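Local coordinates for protein diguanylate cyclase DosC (Escherichia coli, PDB 4ZVA) that probably senses oxygen through the haem of its globin domain and so regulates the synthesis of cyclic di-GMP from GTP by its diguanylate cyclase activity, at residues V109-L114 against S138-M143. Sequence-based numbering, arbitrary orientation.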
ATOM      1  N   VAL A 109      -4.273  -3.850   6.632  1.00 37.71           N
ATOM      2  CA  VAL A 109      -5.187  -3.558   7.729  1.00 37.84           C
ATOM      3  C   VAL A 109      -4.853  -2.215   8.366  1.00 34.22           C
ATOM      4  O   VAL A 109      -5.741  -1.397   8.609  1.00 40.58           O
ATOM      5  CB  VAL A 109      -5.143  -4.659   8.812  1.00 33.46           C
ATOM      6  CG1 VAL A 109      -5.922  -4.230  10.039  1.00 31.87           C
ATOM      7  CG2 VAL A 109      -5.687  -5.966   8.258  1.00 35.31           C
ATOM      8  N   LEU A 110      -3.564  -1.989   8.611  1.00 35.69           N
ATOM      9  CA  LEU A 110      -3.094  -0.746   9.212  1.00 36.58           C
ATOM     10  C   LEU A 110      -3.459   0.458   8.350  1.00 39.64           C
ATOM     11  O   LEU A 110      -4.008   1.440   8.845  1.00 35.69           O
ATOM     12  CB  LEU A 110      -1.580  -0.792   9.429  1.00 36.80           C
ATOM     13  CG  LEU A 110      -0.952   0.479  10.008  1.00 35.98           C
ATOM     14  CD1 LEU A 110      -1.552   0.800  11.377  1.00 34.78           C
ATOM     15  CD2 LEU A 110       0.563   0.352  10.089  1.00 36.41           C
ATOM     16  N   LYS A 111      -3.150   0.379   7.059  1.00 34.11           N
ATOM     17  CA  LYS A 111      -3.479   1.454   6.130  1.00 33.63           C
ATOM     18  C   LYS A 111      -4.986   1.676   6.042  1.00 32.83           C
ATOM     19  O   LYS A 111      -5.447   2.810   5.902  1.00 34.62           O
ATOM     20  CB  LYS A 111      -2.907   1.156   4.741  1.00 36.18           C
ATOM     21  CG  LYS A 111      -1.396   1.298   4.658  1.00 40.57           C
ATOM     22  CD  LYS A 111      -0.853   0.922   3.285  1.00 33.36           C
ATOM     23  CE  LYS A 111      -0.932  -0.578   3.049  1.00 34.39           C
ATOM     24  NZ  LYS A 111      -0.265  -0.977   1.777  1.00 36.34           N
ATOM     25  N   LYS A 112      -5.749   0.594   6.149  1.00 32.60           N
ATOM     26  CA  LYS A 112      -7.202   0.671   6.066  1.00 37.19           C
ATOM     27  C   LYS A 112      -7.801   1.450   7.239  1.00 37.36           C
ATOM     28  O   LYS A 112      -8.654   2.313   7.044  1.00 30.69           O
ATOM     29  CB  LYS A 112      -7.810  -0.731   6.009  1.00 36.55           C
ATOM     30  CG  LYS A 112      -9.332  -0.732   6.003  1.00 42.94           C
ATOM     31  CD  LYS A 112      -9.900  -2.142   5.984  1.00 49.42           C
ATOM     32  CE  LYS A 112     -11.414  -2.121   6.124  1.00 49.47           C
ATOM     33  NZ  LYS A 112     -12.004  -3.487   6.067  1.00 52.17           N
ATOM     34  N   ILE A 113      -7.363   1.135   8.454  1.00 32.45           N
ATOM     35  CA  ILE A 113      -7.933   1.760   9.646  1.00 36.79           C
ATOM     36  C   ILE A 113      -7.358   3.148   9.913  1.00 35.25           C
ATOM     37  O   ILE A 113      -7.909   3.913  10.709  1.00 34.62           O
ATOM     38  CB  ILE A 113      -7.719   0.885  10.895  1.00 35.98           C
ATOM     39  CG1 ILE A 113      -6.227   0.686  11.168  1.00 34.18           C
ATOM     40  CG2 ILE A 113      -8.425  -0.448  10.729  1.00 41.26           C
ATOM     41  CD1 ILE A 113      -5.943  -0.064  12.460  1.00 37.89           C
ATOM     42  N   LEU A 114      -6.252   3.471   9.250  1.00 33.34           N
ATOM     43  CA  LEU A 114      -5.630   4.782   9.401  1.00 32.04           C
ATOM     44  C   LEU A 114      -6.470   5.871   8.740  1.00 34.42           C
ATOM     45  O   LEU A 114      -6.539   6.994   9.236  1.00 29.21           O
ATOM     46  CB  LEU A 114      -4.217   4.786   8.807  1.00 32.18           C
ATOM     47  CG  LEU A 114      -3.498   6.140   8.826  1.00 34.51           C
ATOM     48  CD1 LEU A 114      -3.335   6.651  10.257  1.00 32.61           C
ATOM     49  CD2 LEU A 114      -2.153   6.072   8.118  1.00 34.70           C
ATOM     50  N   SER A 138       4.805   6.422   3.313  1.00 34.08           N
ATOM     51  CA  SER A 138       5.705   6.085   4.413  1.00 32.15           C
ATOM     52  C   SER A 138       5.528   4.642   4.869  1.00 33.35           C
ATOM     53  O   SER A 138       6.503   3.934   5.107  1.00 37.43           O
ATOM     54  CB  SER A 138       5.485   7.030   5.600  1.00 32.80           C
ATOM     55  OG  SER A 138       5.870   8.352   5.267  1.00 35.77           O
ATOM     56  N   ILE A 139       4.281   4.212   5.008  1.00 31.79           N
ATOM     57  CA  ILE A 139       4.000   2.854   5.449  1.00 28.71           C
ATOM     58  C   ILE A 139       4.451   1.852   4.386  1.00 38.30           C
ATOM     59  O   ILE A 139       5.031   0.811   4.706  1.00 33.05           O
ATOM     60  CB  ILE A 139       2.505   2.664   5.765  1.00 29.82           C
ATOM     61  CG1 ILE A 139       2.121   3.494   6.994  1.00 38.93           C
ATOM     62  CG2 ILE A 139       2.182   1.196   6.021  1.00 31.40           C
ATOM     63  CD1 ILE A 139       0.669   3.390   7.375  1.00 31.47           C
ATOM     64  N   ASP A 140       4.201   2.182   3.121  1.00 30.19           N
ATOM     65  CA  ASP A 140       4.588   1.310   2.013  1.00 34.76           C
ATOM     66  C   ASP A 140       6.101   1.169   1.855  1.00 34.32           C
ATOM     67  O   ASP A 140       6.598   0.069   1.615  1.00 39.77           O
ATOM     68  CB  ASP A 140       3.987   1.820   0.702  1.00 28.37           C
ATOM     69  CG  ASP A 140       2.553   1.372   0.504  1.00 27.96           C
ATOM     70  OD1 ASP A 140       2.102   0.469   1.239  1.00 32.32           O
ATOM     71  OD2 ASP A 140       1.877   1.914  -0.399  1.00 37.65           O
ATOM     72  N   ILE A 141       6.832   2.276   1.981  1.00 35.00           N
ATOM     73  CA  ILE A 141       8.287   2.228   1.869  1.00 41.82           C
ATOM     74  C   ILE A 141       8.871   1.401   3.017  1.00 41.42           C
ATOM     75  O   ILE A 141       9.844   0.670   2.832  1.00 45.35           O
ATOM     76  CB  ILE A 141       8.925   3.651   1.832  1.00 46.58           C
ATOM     77  CG1 ILE A 141      10.405   3.572   1.458  1.00 49.32           C
ATOM     78  CG2 ILE A 141       8.774   4.386   3.148  1.00 45.70           C
ATOM     79  CD1 ILE A 141      10.639   3.249   0.015  1.00 54.55           C
ATOM     80  N   ALA A 142       8.268   1.512   4.197  1.00 38.60           N
ATOM     81  CA  ALA A 142       8.703   0.744   5.354  1.00 37.68           C
ATOM     82  C   ALA A 142       8.418  -0.741   5.161  1.00 38.22           C
ATOM     83  O   ALA A 142       9.230  -1.588   5.533  1.00 38.49           O
ATOM     84  CB  ALA A 142       8.025   1.255   6.617  1.00 38.30           C
ATOM     85  N   MET A 143       7.266  -1.054   4.573  1.00 34.64           N
ATOM     86  CA  MET A 143       6.896  -2.445   4.322  1.00 40.05           C
ATOM     87  C   MET A 143       7.875  -3.117   3.368  1.00 46.35           C
ATOM     88  O   MET A 143       8.252  -4.273   3.564  1.00 48.65           O
ATOM     89  CB  MET A 143       5.483  -2.552   3.751  1.00 46.18           C
ATOM     90  CG  MET A 143       5.129  -3.973   3.326  1.00 44.44           C
ATOM     91  SD  MET A 143       3.395  -4.234   2.924  1.00 46.13           S
ATOM     92  CE  MET A 143       3.258  -3.303   1.403  1.00 50.83           C
TER
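K111 and I139 lie alongside each other, pointing opposite ways, where segments 109-114 and 138-143 run antiparallel (172°), their local axes 11.2 Å apart at closest approach; they belong to helices 100-119 and 125-147, the last two of the modelled globin domain. The lysine's CG rests against I139 CG2 at 3.8 Å, so its aliphatic root lies along the isoleucine. Beyond that the chain bends at chi3 (-71°); the kink brings the ammonium to D140, and the two side chains cross at about a right angle. K111 NZ reaches the syn lone pair of D140 OD1 in a 2.8 Å salt bridge. In the dimer the pair is doubled: each K111 also bridges to D140 OD2 of the second subunit, and the two carboxylates probably offset the closeness of the two lysine ammonium groups. With K111 cut back to an alanine, D140 would probably lose its lysine mates in both subunits and I139 CG2 part of its cover. L114 passes I139 head to tail, while L110, beside the haem, meets it at a slant. Both leucines hold CG anti to the backbone N (chi1 near 177°), and their CD2 methyls converge on one atom, I139 CD1, at 4.0 Å from L114 and 4.1 Å from L110.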